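Local coordinates for acyl carrier protein (Thermotoga maritima MSB8, PDB 6LVU), which probably carries the growing acyl chain in fatty acid biosynthesis on a phosphopantetheine arm, which is absent in this apo form, at residues A[8-13]-A[51-56]; A[13-18]-A[67-72]; A[17-22]-A[36-41]; A[45-50]-A[56-61]. One frame throughout, in Å; residues are numbered along the deposited sequence.

Contacts 1, 2 and 3 share helix 4-19, while contacts 1 and 4 share helix 42-54 and V56. Contact 2 is the most central, its centre about 3 Å from that of the chain. It touches contact 1 through V11, packed on I72, and contact 4 through the ring of F50, whose CE1 approaches I14 CG2 to 3.4 Å. Contacts 2 and 3 have centres about 8 Å apart and are joined by L36, which packs on I15 and V69. Contact 3 contains S40, the predicted phosphopantetheine attachment site; the side chain of V47 in contact 4 is about 11 Å from that of S40. E53 in contact 1, E17 in contacts 2 and 3, and D45 with D49 in contact 4 bind three zinc ions.

Contact 1: A[8-13]-A[51-56]; sequences FSKVKS and ESEFGV. With ZN (zinc ion), chain C.
K10 and E53 mark the closest backbone approach between helix 4-19 and the end of helix 42-54, with their CA atoms 8.4 Å apart; G55 then leaves helical geometry with a positive phi of 68°. F54 takes part in each apolar touch across the contact, with K10 its main partner. With CG anti to its carbonyl carbon (chi1 -58°), its ring reaches across to helix 4-19 and meets the aliphatic part of K10 at an oblique angle: F54 CZ lies 3.7 Å from K10 CB, and F54 CE1 the same 3.7 Å from K10 CD. On the neighbouring ring corner, V11 CG2 packs 4.1 Å from F54 CE2, the two side chains at about a right angle. E53 CG sits above one ring face, 4.0 Å from its plane and displaced toward the rim. The F54 side chain also touches I7 and I76. Replacing F54 by an alanine is likely to leave K10 CB and V11 CG2 without their apolar partner and open a gap between the helices. The charged ends go elsewhere. K10 NZ forms a salt bridge with E6, and it stays 5.7 Å from E53 OE1, too far for a direct ion pair. E53 bends at chi2 (67°) and sends OE1 to a zinc ion 2.1 Å away, which also holds a water. Apolar packing between F54 and helix 4-19, with the charged ends turned to E6 and zinc, joins the first helix to the C-terminal end of helix 42-54 in the acyl carrier protein bundle.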
loop_
_atom_site.group_PDB
_atom_site.type_symbol
_atom_site.label_atom_id
_atom_site.label_comp_id
_atom_site.label_asym_id
_atom_site.label_seq_id
_atom_site.Cartn_x
_atom_site.Cartn_y
_atom_site.Cartn_z
ATOM N N PHE A 8 1.997 8.638 1.856
ATOM C CA PHE A 8 2.627 7.591 2.651
ATOM C C PHE A 8 2.023 7.493 4.057
ATOM O O PHE A 8 1.852 6.391 4.590
ATOM C CB PHE A 8 4.141 7.823 2.729
ATOM C CG PHE A 8 4.805 6.974 3.752
ATOM C CD1 PHE A 8 5.218 7.508 4.958
ATOM C CD2 PHE A 8 4.961 5.622 3.537
ATOM C CE1 PHE A 8 5.808 6.709 5.916
ATOM C CE2 PHE A 8 5.538 4.817 4.492
ATOM C CZ PHE A 8 5.965 5.359 5.678
ATOM N N SER A 9 1.712 8.628 4.680
ATOM C CA SER A 9 1.076 8.585 5.998
ATOM C C SER A 9 -0.253 7.845 5.950
ATOM O O SER A 9 -0.556 7.031 6.829
ATOM C CB SER A 9 0.870 9.994 6.539
ATOM O OG SER A 9 0.146 9.922 7.758
ATOM N N LYS A 10 -1.085 8.149 4.950
ATOM C CA LYS A 10 -2.388 7.490 4.834
ATOM C C LYS A 10 -2.244 6.029 4.428
ATOM O O LYS A 10 -3.030 5.173 4.866
ATOM C CB LYS A 10 -3.269 8.240 3.836
ATOM C CG LYS A 10 -3.682 9.666 4.293
ATOM C CD LYS A 10 -4.535 10.319 3.184
ATOM C CE LYS A 10 -5.397 11.458 3.679
ATOM N NZ LYS A 10 -4.767 12.777 3.430
ATOM N N VAL A 11 -1.286 5.729 3.549
ATOM C CA VAL A 11 -1.048 4.334 3.192
ATOM C C VAL A 11 -0.645 3.556 4.428
ATOM O O VAL A 11 -1.053 2.405 4.627
ATOM C CB VAL A 11 0.021 4.239 2.087
ATOM C CG1 VAL A 11 0.638 2.849 2.086
ATOM C CG2 VAL A 11 -0.588 4.579 0.705
ATOM N N LYS A 12 0.138 4.188 5.296
ATOM C CA LYS A 12 0.680 3.490 6.447
ATOM C C LYS A 12 -0.411 3.204 7.470
ATOM O O LYS A 12 -0.463 2.108 8.039
ATOM C CB LYS A 12 1.814 4.326 7.045
ATOM C CG LYS A 12 2.205 3.956 8.457
ATOM C CD LYS A 12 3.412 4.772 8.900
ATOM C CE LYS A 12 3.045 6.245 9.023
ATOM N NZ LYS A 12 4.217 7.105 9.340
ATOM N N SER A 13 -1.333 4.150 7.662
ATOM C CA SER A 13 -2.432 3.939 8.590
ATOM C C SER A 13 -3.344 2.820 8.102
ATOM O O SER A 13 -3.724 1.930 8.872
ATOM C CB SER A 13 -3.214 5.245 8.759
ATOM O OG SER A 13 -2.427 6.202 9.464
ATOM N N GLU A 51 -7.608 2.779 -3.539
ATOM C CA GLU A 51 -8.337 3.358 -4.667
ATOM C C GLU A 51 -9.425 4.309 -4.189
ATOM O O GLU A 51 -9.561 5.424 -4.708
ATOM C CB GLU A 51 -8.942 2.244 -5.520
ATOM C CG GLU A 51 -7.998 1.749 -6.601
ATOM C CD GLU A 51 -8.506 0.538 -7.346
ATOM O OE1 GLU A 51 -7.891 0.182 -8.375
ATOM O OE2 GLU A 51 -9.527 -0.055 -6.933
ATOM N N SER A 52 -10.187 3.896 -3.177
ATOM C CA SER A 52 -11.243 4.733 -2.627
ATOM C C SER A 52 -10.685 5.840 -1.744
ATOM O O SER A 52 -11.322 6.882 -1.590
ATOM C CB SER A 52 -12.224 3.864 -1.842
ATOM O OG SER A 52 -12.882 4.606 -0.836
ATOM N N GLU A 53 -9.517 5.631 -1.141
ATOM C CA GLU A 53 -8.936 6.653 -0.280
ATOM C C GLU A 53 -8.479 7.879 -1.078
ATOM O O GLU A 53 -8.719 9.021 -0.672
ATOM C CB GLU A 53 -7.785 6.037 0.515
ATOM C CG GLU A 53 -7.231 6.894 1.605
ATOM C CD GLU A 53 -8.221 7.101 2.742
ATOM O OE1 GLU A 53 -8.111 8.140 3.427
ATOM O OE2 GLU A 53 -9.108 6.234 2.955
ATOM N N PHE A 54 -7.815 7.674 -2.210
ATOM C CA PHE A 54 -7.211 8.775 -2.944
ATOM C C PHE A 54 -7.942 9.100 -4.233
ATOM O O PHE A 54 -7.532 10.026 -4.944
ATOM C CB PHE A 54 -5.747 8.468 -3.254
ATOM C CG PHE A 54 -4.914 8.213 -2.039
ATOM C CD1 PHE A 54 -4.415 9.258 -1.296
ATOM C CD2 PHE A 54 -4.645 6.919 -1.636
ATOM C CE1 PHE A 54 -3.652 9.018 -0.170
ATOM C CE2 PHE A 54 -3.882 6.671 -0.518
ATOM C CZ PHE A 54 -3.386 7.721 0.221
ATOM N N GLY A 55 -8.963 8.330 -4.588
ATOM C CA GLY A 55 -9.687 8.591 -5.819
ATOM C C GLY A 55 -8.860 8.325 -7.052
ATOM O O GLY A 55 -8.864 9.139 -7.984
ATOM N N VAL A 56 -8.110 7.225 -7.059
ATOM C CA VAL A 56 -7.348 6.773 -8.212
ATOM C C VAL A 56 -7.746 5.333 -8.435
ATOM O O VAL A 56 -8.431 4.734 -7.614
ATOM C CB VAL A 56 -5.824 6.879 -8.010
ATOM C CG1 VAL A 56 -5.390 8.339 -7.859
ATOM C CG2 VAL A 56 -5.407 6.068 -6.795
HETATM ZN ZN ZN C . -8.978 8.155 5.332
HETATM O O HOH W 1 -11.207 8.287 5.162
#

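Contact 2: A[13-18]-A[67-72]; sequences SIISEK and STVGDI. With ZN (zinc ion), chain D.
I15, V69 and I72 meet across the contact without any flat group of their own; the ring nearby is that of F50, on which I15 and I72 both pack from helix 4-19 and helix 69-79. The flat group within segment 67-72 is the D71 carboxylate, turned back on its own chain. Its OD2 receives S67 N at 2.8 Å through the anti lone pair, and T68 N at 3.2 Å from above the carboxylate plane. In return D71 N donates to T68 OG1 (3.2 Å), a capping box that closes the N-terminus of helix 69-79. Between the helices the touching is done by methyl groups. I15 is stretched out to its tip (chi2 180°), which brings CD1 to 3.9 Å from V69 CG2, the two side chains crossing at a slant, while I72 CD1 is a looser neighbour at 4.5 Å. On the outer side of helix 4-19, E17 grips a zinc ion with both oxygens, OE2 at 2.0 Å and OE1 at 2.4 Å. The chemistry is thus divided: buried branched side chains meet by van der Waals packing alone, and the polar groups that hold the helix start and the metal stay apart from that interface.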
loop_
_atom_site.group_PDB
_atom_site.type_symbol
_atom_site.label_atom_id
_atom_site.label_comp_id
_atom_site.label_asym_id
_atom_site.label_seq_id
_atom_site.Cartn_x
_atom_site.Cartn_y
_atom_site.Cartn_z
ATOM N N SER A 13 -1.333 4.150 7.662
ATOM C CA SER A 13 -2.432 3.939 8.590
ATOM C C SER A 13 -3.344 2.820 8.102
ATOM O O SER A 13 -3.724 1.930 8.872
ATOM C CB SER A 13 -3.214 5.245 8.759
ATOM O OG SER A 13 -2.427 6.202 9.464
ATOM N N ILE A 14 -3.712 2.854 6.824
ATOM C CA ILE A 14 -4.586 1.820 6.287
ATOM C C ILE A 14 -3.937 0.449 6.434
ATOM O O ILE A 14 -4.594 -0.515 6.834
ATOM C CB ILE A 14 -4.937 2.132 4.821
ATOM C CG1 ILE A 14 -5.799 3.400 4.746
ATOM C CG2 ILE A 14 -5.622 0.969 4.170
ATOM C CD1 ILE A 14 -5.932 3.964 3.333
ATOM N N ILE A 15 -2.641 0.345 6.110
ATOM C CA ILE A 15 -1.975 -0.955 6.205
ATOM C C ILE A 15 -1.976 -1.429 7.641
ATOM O O ILE A 15 -2.295 -2.592 7.932
ATOM C CB ILE A 15 -0.544 -0.879 5.636
ATOM C CG1 ILE A 15 -0.572 -0.813 4.114
ATOM C CG2 ILE A 15 0.278 -2.069 6.103
ATOM C CD1 ILE A 15 0.820 -0.727 3.492
ATOM N N SER A 16 -1.653 -0.526 8.568
ATOM C CA SER A 16 -1.641 -0.858 9.984
ATOM C C SER A 16 -3.030 -1.247 10.469
ATOM O O SER A 16 -3.178 -2.206 11.238
ATOM C CB SER A 16 -1.117 0.329 10.790
ATOM O OG SER A 16 -1.007 0.005 12.163
ATOM N N GLU A 17 -4.064 -0.519 10.033
ATOM C CA GLU A 17 -5.417 -0.850 10.480
ATOM C C GLU A 17 -5.834 -2.235 9.993
ATOM O O GLU A 17 -6.397 -3.025 10.757
ATOM C CB GLU A 17 -6.430 0.204 10.001
ATOM C CG GLU A 17 -6.299 1.612 10.620
ATOM C CD GLU A 17 -7.108 2.678 9.866
ATOM O OE1 GLU A 17 -7.130 3.874 10.273
ATOM O OE2 GLU A 17 -7.733 2.318 8.854
ATOM N N LYS A 18 -5.536 -2.568 8.732
ATOM C CA LYS A 18 -6.075 -3.789 8.146
ATOM C C LYS A 18 -5.164 -4.997 8.310
ATOM O O LYS A 18 -5.667 -6.105 8.498
ATOM C CB LYS A 18 -6.414 -3.571 6.669
ATOM C CG LYS A 18 -7.719 -2.804 6.515
ATOM C CD LYS A 18 -7.863 -2.130 5.182
ATOM C CE LYS A 18 -9.243 -1.452 5.102
ATOM N NZ LYS A 18 -9.193 0.041 4.914
ATOM N N SER A 67 5.574 -4.670 -4.685
ATOM C CA SER A 67 6.277 -5.508 -3.729
ATOM C C SER A 67 6.423 -4.867 -2.361
ATOM O O SER A 67 6.290 -5.556 -1.350
ATOM C CB SER A 67 7.666 -5.854 -4.285
ATOM O OG SER A 67 8.395 -6.657 -3.381
ATOM N N THR A 68 6.631 -3.555 -2.294
ATOM C CA THR A 68 6.877 -2.855 -1.040
ATOM C C THR A 68 5.831 -1.772 -0.803
ATOM O O THR A 68 5.027 -1.436 -1.680
ATOM C CB THR A 68 8.254 -2.190 -1.027
ATOM O OG1 THR A 68 8.274 -1.155 -2.012
ATOM C CG2 THR A 68 9.336 -3.187 -1.316
ATOM N N VAL A 69 5.868 -1.218 0.409
ATOM C CA VAL A 69 5.021 -0.078 0.735
ATOM C C VAL A 69 5.337 1.094 -0.185
ATOM O O VAL A 69 4.433 1.767 -0.686
ATOM C CB VAL A 69 5.198 0.305 2.216
ATOM C CG1 VAL A 69 4.516 1.632 2.522
ATOM C CG2 VAL A 69 4.662 -0.785 3.099
ATOM N N GLY A 70 6.629 1.334 -0.436
ATOM C CA GLY A 70 7.023 2.418 -1.323
ATOM C C GLY A 70 6.468 2.273 -2.725
ATOM O O GLY A 70 6.165 3.277 -3.380
ATOM N N ASP A 71 6.301 1.034 -3.192
ATOM C CA ASP A 71 5.703 0.799 -4.507
ATOM C C ASP A 71 4.284 1.332 -4.563
ATOM O O ASP A 71 3.875 1.943 -5.560
ATOM C CB ASP A 71 5.689 -0.696 -4.823
ATOM C CG ASP A 71 7.035 -1.217 -5.254
ATOM O OD1 ASP A 71 7.883 -0.392 -5.644
ATOM O OD2 ASP A 71 7.237 -2.456 -5.211
ATOM N N ILE A 72 3.493 1.053 -3.518
ATOM C CA ILE A 72 2.122 1.545 -3.429
ATOM C C ILE A 72 2.101 3.065 -3.454
ATOM O O ILE A 72 1.364 3.684 -4.223
ATOM C CB ILE A 72 1.435 1.013 -2.159
ATOM C CG1 ILE A 72 1.171 -0.473 -2.270
ATOM C CG2 ILE A 72 0.156 1.783 -1.866
ATOM C CD1 ILE A 72 1.189 -1.162 -0.938
HETATM ZN ZN ZN D . -8.358 4.104 8.185
#

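Contact 3: A[17-22]-A[36-41]; sequences EKLGVD and LGADSL. With ZN (zinc ion), chain D.
Apolar contacts carry the meeting of L19 and V21 with L36 and A38. L19 CD2 touches two neighbours at 4.0 Å each, L36 CB and A38 CB, and so bridges the turn around G37; L19 and L36 run at about a right angle. V21 packs on the far end of the same leucine, V21 CG2 4.2 Å from L36 CD2. The V21 rotamer (chi1 -51°) leaves CG2 in the crowded position between backbone N and carbonyl carbon, and puts V21 CG1 3.5 Å from L36 O. The backbone allows this course: G20, just past helix 4-19, takes a positive phi of 82° that would jam a side chain against the carbonyl of L19. The polar bonds lie apart from this packing. D39 OD1 accepts L41 N at 2.9 Å through its anti lone pair, a capping bond with a bent N-H...O angle of 136°, just before the turn into helix 42-54; V21 O accepts from S16 OG. S40, the predicted cofactor serine, follows D39 directly and lies away from the leucine packing. The chemistry implies that side-chain packing joins the end of helix 4-19 to the loop ahead of S40, while D39 caps L41 N and probably steadies the turn at S40.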
loop_
_atom_site.group_PDB
_atom_site.type_symbol
_atom_site.label_atom_id
_atom_site.label_comp_id
_atom_site.label_asym_id
_atom_site.label_seq_id
_atom_site.Cartn_x
_atom_site.Cartn_y
_atom_site.Cartn_z
ATOM N N GLU A 17 -4.064 -0.519 10.033
ATOM C CA GLU A 17 -5.417 -0.850 10.480
ATOM C C GLU A 17 -5.834 -2.235 9.993
ATOM O O GLU A 17 -6.397 -3.025 10.757
ATOM C CB GLU A 17 -6.430 0.204 10.001
ATOM C CG GLU A 17 -6.299 1.612 10.620
ATOM C CD GLU A 17 -7.108 2.678 9.866
ATOM O OE1 GLU A 17 -7.130 3.874 10.273
ATOM O OE2 GLU A 17 -7.733 2.318 8.854
ATOM N N LYS A 18 -5.536 -2.568 8.732
ATOM C CA LYS A 18 -6.075 -3.789 8.146
ATOM C C LYS A 18 -5.164 -4.997 8.310
ATOM O O LYS A 18 -5.667 -6.105 8.498
ATOM C CB LYS A 18 -6.414 -3.571 6.669
ATOM C CG LYS A 18 -7.719 -2.804 6.515
ATOM C CD LYS A 18 -7.863 -2.130 5.182
ATOM C CE LYS A 18 -9.243 -1.452 5.102
ATOM N NZ LYS A 18 -9.193 0.041 4.914
ATOM N N LEU A 19 -3.848 -4.823 8.262
ATOM C CA LEU A 19 -2.950 -5.952 8.499
ATOM C C LEU A 19 -2.703 -6.208 9.982
ATOM O O LEU A 19 -2.197 -7.276 10.340
ATOM C CB LEU A 19 -1.608 -5.726 7.807
ATOM C CG LEU A 19 -1.361 -6.306 6.415
ATOM C CD1 LEU A 19 -2.489 -6.007 5.443
ATOM C CD2 LEU A 19 -0.042 -5.762 5.888
ATOM N N GLY A 20 -3.017 -5.254 10.847
ATOM C CA GLY A 20 -2.869 -5.472 12.266
ATOM C C GLY A 20 -1.470 -5.261 12.780
ATOM O O GLY A 20 -1.222 -5.484 13.975
ATOM N N VAL A 21 -0.558 -4.822 11.930
ATOM C CA VAL A 21 0.808 -4.589 12.341
ATOM C C VAL A 21 0.904 -3.182 12.898
ATOM O O VAL A 21 0.065 -2.320 12.630
ATOM C CB VAL A 21 1.790 -4.789 11.173
ATOM C CG1 VAL A 21 1.543 -6.115 10.496
ATOM C CG2 VAL A 21 1.649 -3.643 10.190
ATOM N N ASP A 22 1.977 -2.930 13.640
ATOM C CA ASP A 22 2.206 -1.632 14.240
ATOM C C ASP A 22 2.810 -0.692 13.210
ATOM O O ASP A 22 3.537 -1.115 12.312
ATOM C CB ASP A 22 3.129 -1.779 15.441
ATOM C CG ASP A 22 3.303 -0.496 16.198
ATOM O OD1 ASP A 22 2.893 -0.467 17.381
ATOM O OD2 ASP A 22 3.854 0.471 15.627
ATOM N N LEU A 36 5.770 -7.580 6.450
ATOM C CA LEU A 36 4.560 -7.209 7.166
ATOM C C LEU A 36 3.558 -8.355 7.295
ATOM O O LEU A 36 2.463 -8.141 7.817
ATOM C CB LEU A 36 3.898 -6.003 6.488
ATOM C CG LEU A 36 4.694 -4.706 6.434
ATOM C CD1 LEU A 36 3.877 -3.644 5.713
ATOM C CD2 LEU A 36 5.038 -4.241 7.836
ATOM N N GLY A 37 3.883 -9.547 6.812
ATOM C CA GLY A 37 3.043 -10.696 7.097
ATOM C C GLY A 37 1.774 -10.809 6.285
ATOM O O GLY A 37 0.902 -11.616 6.634
ATOM N N ALA A 38 1.621 -10.019 5.229
ATOM C CA ALA A 38 0.437 -10.173 4.409
ATOM C C ALA A 38 0.544 -11.451 3.571
ATOM O O ALA A 38 1.594 -12.090 3.500
ATOM C CB ALA A 38 0.256 -8.957 3.507
ATOM N N ASP A 39 -0.551 -11.803 2.900
ATOM C CA ASP A 39 -0.571 -12.929 1.978
ATOM C C ASP A 39 -0.861 -12.390 0.582
ATOM O O ASP A 39 -1.144 -11.202 0.395
ATOM C CB ASP A 39 -1.608 -13.995 2.388
ATOM C CG ASP A 39 -2.986 -13.410 2.648
ATOM O OD1 ASP A 39 -3.567 -12.820 1.708
ATOM O OD2 ASP A 39 -3.517 -13.571 3.773
ATOM N N SER A 40 -0.775 -13.269 -0.416
ATOM C CA SER A 40 -0.985 -12.810 -1.784
ATOM C C SER A 40 -2.428 -12.435 -2.084
ATOM O O SER A 40 -2.707 -11.995 -3.206
ATOM C CB SER A 40 -0.520 -13.855 -2.784
ATOM O OG SER A 40 -0.411 -13.258 -4.066
ATOM N N LEU A 41 -3.347 -12.603 -1.134
ATOM C CA LEU A 41 -4.736 -12.195 -1.308
ATOM C C LEU A 41 -5.013 -10.819 -0.733
ATOM O O LEU A 41 -5.918 -10.125 -1.205
ATOM C CB LEU A 41 -5.671 -13.188 -0.619
ATOM C CG LEU A 41 -5.834 -14.575 -1.212
ATOM C CD1 LEU A 41 -4.766 -15.486 -0.650
ATOM C CD2 LEU A 41 -7.226 -15.091 -0.885
HETATM ZN ZN ZN D . -8.358 4.104 8.185
#

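Contact 4: A[45-50]-A[56-61]; sequences DLVMDF and VKVDDA. With ZN (zinc ion), chain E.
V47 and V58 meet tip to tip at the middle of this contact, where the chain passing back along helix 42-54 comes alongside it. The helical segment starts with D45, whose OD2 lies 2.5 Å from a zinc ion. V47, one turn short of F50, places CG1 anti to its backbone N (chi1 156°) and directs that methyl at V58. The modelled separation of V47 CG1 and V58 CG2, 3.3 Å, is tighter than methyl groups normally allow, so its exact value is doubtful, but V58 CG1 at 4.0 Å from V47 CG1 supports the packing. D49 is one helical turn beyond D45 and turns its carboxylate to the same metal, with OD1 at 2.1 Å; a water lies 2.3 Å from the zinc ion, and D49 OD2 is a longer approach at 2.8 Å. The cation probably offsets the repulsion of two carboxylates brought so near each other, and K18 adds a long, weak ion pair to D49. F50 ends the segment: its ring turns toward the core between I14, I15, I72 and I76, with L46 O 3.2 Å above one face, offset to the rim, while V56 CG2 only brushes F50 O. Past V58, D59 N forms a hydrogen bond with Y75 OH on helix 69-79. Aspartates four residues apart on one helix form a classic i, i+4 metal site, here set beside the valine packing that lays the following loop along helix 42-54 of the carrier-protein bundle.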
loop_
_atom_site.group_PDB
_atom_site.type_symbol
_atom_site.label_atom_id
_atom_site.label_comp_id
_atom_site.label_asym_id
_atom_site.label_seq_id
_atom_site.Cartn_x
_atom_site.Cartn_y
_atom_site.Cartn_z
ATOM N N ASP A 45 -7.571 -6.243 -1.751
ATOM C CA ASP A 45 -8.412 -5.449 -0.853
ATOM C C ASP A 45 -7.720 -4.166 -0.436
ATOM O O ASP A 45 -8.362 -3.106 -0.400
ATOM C CB ASP A 45 -8.812 -6.247 0.386
ATOM C CG ASP A 45 -9.986 -5.611 1.119
ATOM O OD1 ASP A 45 -9.811 -5.214 2.288
ATOM O OD2 ASP A 45 -11.079 -5.500 0.531
ATOM N N LEU A 46 -6.429 -4.235 -0.094
ATOM C CA LEU A 46 -5.695 -3.025 0.245
ATOM C C LEU A 46 -5.762 -2.022 -0.893
ATOM O O LEU A 46 -6.066 -0.844 -0.686
ATOM C CB LEU A 46 -4.244 -3.359 0.585
ATOM C CG LEU A 46 -3.986 -4.154 1.864
ATOM C CD1 LEU A 46 -2.522 -4.599 1.930
ATOM C CD2 LEU A 46 -4.353 -3.356 3.105
ATOM N N VAL A 47 -5.519 -2.482 -2.116
ATOM C CA VAL A 47 -5.514 -1.593 -3.269
ATOM C C VAL A 47 -6.875 -0.945 -3.473
ATOM O O VAL A 47 -6.963 0.250 -3.768
ATOM C CB VAL A 47 -5.036 -2.354 -4.515
ATOM C CG1 VAL A 47 -5.552 -1.700 -5.747
ATOM C CG2 VAL A 47 -3.526 -2.345 -4.535
ATOM N N MET A 48 -7.957 -1.717 -3.326
ATOM C CA MET A 48 -9.271 -1.098 -3.452
ATOM C C MET A 48 -9.500 -0.066 -2.358
ATOM O O MET A 48 -10.173 0.948 -2.584
ATOM C CB MET A 48 -10.369 -2.156 -3.414
ATOM C CG MET A 48 -10.985 -2.422 -4.772
ATOM S SD MET A 48 -12.050 -3.860 -4.672
ATOM C CE MET A 48 -10.818 -5.095 -4.282
ATOM N N ASP A 49 -8.964 -0.307 -1.166
ATOM C CA ASP A 49 -9.090 0.688 -0.114
ATOM C C ASP A 49 -8.273 1.932 -0.448
ATOM O O ASP A 49 -8.767 3.056 -0.291
ATOM C CB ASP A 49 -8.699 0.048 1.214
ATOM C CG ASP A 49 -9.596 -1.137 1.548
ATOM O OD1 ASP A 49 -10.769 -1.124 1.102
ATOM O OD2 ASP A 49 -9.142 -2.096 2.203
ATOM N N PHE A 50 -7.053 1.751 -0.986
ATOM C CA PHE A 50 -6.277 2.886 -1.491
ATOM C C PHE A 50 -6.974 3.566 -2.664
ATOM O O PHE A 50 -6.943 4.797 -2.784
ATOM C CB PHE A 50 -4.861 2.447 -1.896
ATOM C CG PHE A 50 -4.076 1.811 -0.773
ATOM C CD1 PHE A 50 -4.181 2.296 0.529
ATOM C CD2 PHE A 50 -3.266 0.720 -1.003
ATOM C CE1 PHE A 50 -3.485 1.695 1.571
ATOM C CE2 PHE A 50 -2.558 0.128 0.036
ATOM C CZ PHE A 50 -2.664 0.610 1.315
ATOM N N VAL A 56 -8.110 7.225 -7.059
ATOM C CA VAL A 56 -7.348 6.773 -8.212
ATOM C C VAL A 56 -7.746 5.333 -8.435
ATOM O O VAL A 56 -8.431 4.734 -7.614
ATOM C CB VAL A 56 -5.824 6.879 -8.010
ATOM C CG1 VAL A 56 -5.390 8.339 -7.859
ATOM C CG2 VAL A 56 -5.407 6.068 -6.795
ATOM N N LYS A 57 -7.264 4.748 -9.522
ATOM C CA LYS A 57 -7.414 3.309 -9.641
ATOM C C LYS A 57 -6.212 2.721 -10.349
ATOM O O LYS A 57 -5.438 3.411 -11.015
ATOM C CB LYS A 57 -8.721 2.912 -10.365
ATOM C CG LYS A 57 -9.914 2.682 -9.403
ATOM C CD LYS A 57 -10.958 1.680 -9.930
ATOM C CE LYS A 57 -10.354 0.320 -10.312
ATOM N NZ LYS A 57 -10.401 -0.710 -9.213
ATOM N N VAL A 58 -6.066 1.418 -10.181
ATOM C CA VAL A 58 -4.850 0.728 -10.554
ATOM C C VAL A 58 -5.248 -0.344 -11.553
ATOM O O VAL A 58 -6.406 -0.768 -11.625
ATOM C CB VAL A 58 -4.141 0.092 -9.346
ATOM C CG1 VAL A 58 -4.004 1.091 -8.201
ATOM C CG2 VAL A 58 -4.843 -1.181 -8.946
ATOM N N ASP A 59 -4.280 -0.747 -12.359
ATOM C CA ASP A 59 -4.477 -1.862 -13.263
ATOM C C ASP A 59 -4.253 -3.164 -12.499
ATOM O O ASP A 59 -3.451 -3.221 -11.561
ATOM C CB ASP A 59 -3.508 -1.739 -14.441
ATOM C CG ASP A 59 -3.875 -2.628 -15.610
ATOM O OD1 ASP A 59 -4.890 -3.360 -15.534
ATOM O OD2 ASP A 59 -3.140 -2.580 -16.619
ATOM N N ASP A 60 -4.971 -4.218 -12.902
ATOM C CA ASP A 60 -4.664 -5.534 -12.350
ATOM C C ASP A 60 -3.314 -6.031 -12.847
ATOM O O ASP A 60 -2.649 -6.820 -12.165
ATOM C CB ASP A 60 -5.749 -6.549 -12.706
ATOM C CG ASP A 60 -7.138 -6.012 -12.507
ATOM O OD1 ASP A 60 -7.601 -5.961 -11.344
ATOM O OD2 ASP A 60 -7.770 -5.650 -13.521
ATOM N N ALA A 61 -2.904 -5.589 -14.037
ATOM C CA ALA A 61 -1.585 -5.941 -14.555
ATOM C C ALA A 61 -0.477 -5.352 -13.694
ATOM O O ALA A 61 0.577 -5.976 -13.518
ATOM C CB ALA A 61 -1.447 -5.467 -16.003
HETATM ZN ZN ZN E . -11.479 -3.115 1.124
HETATM O O HOH W 2 -10.984 -3.471 3.343
#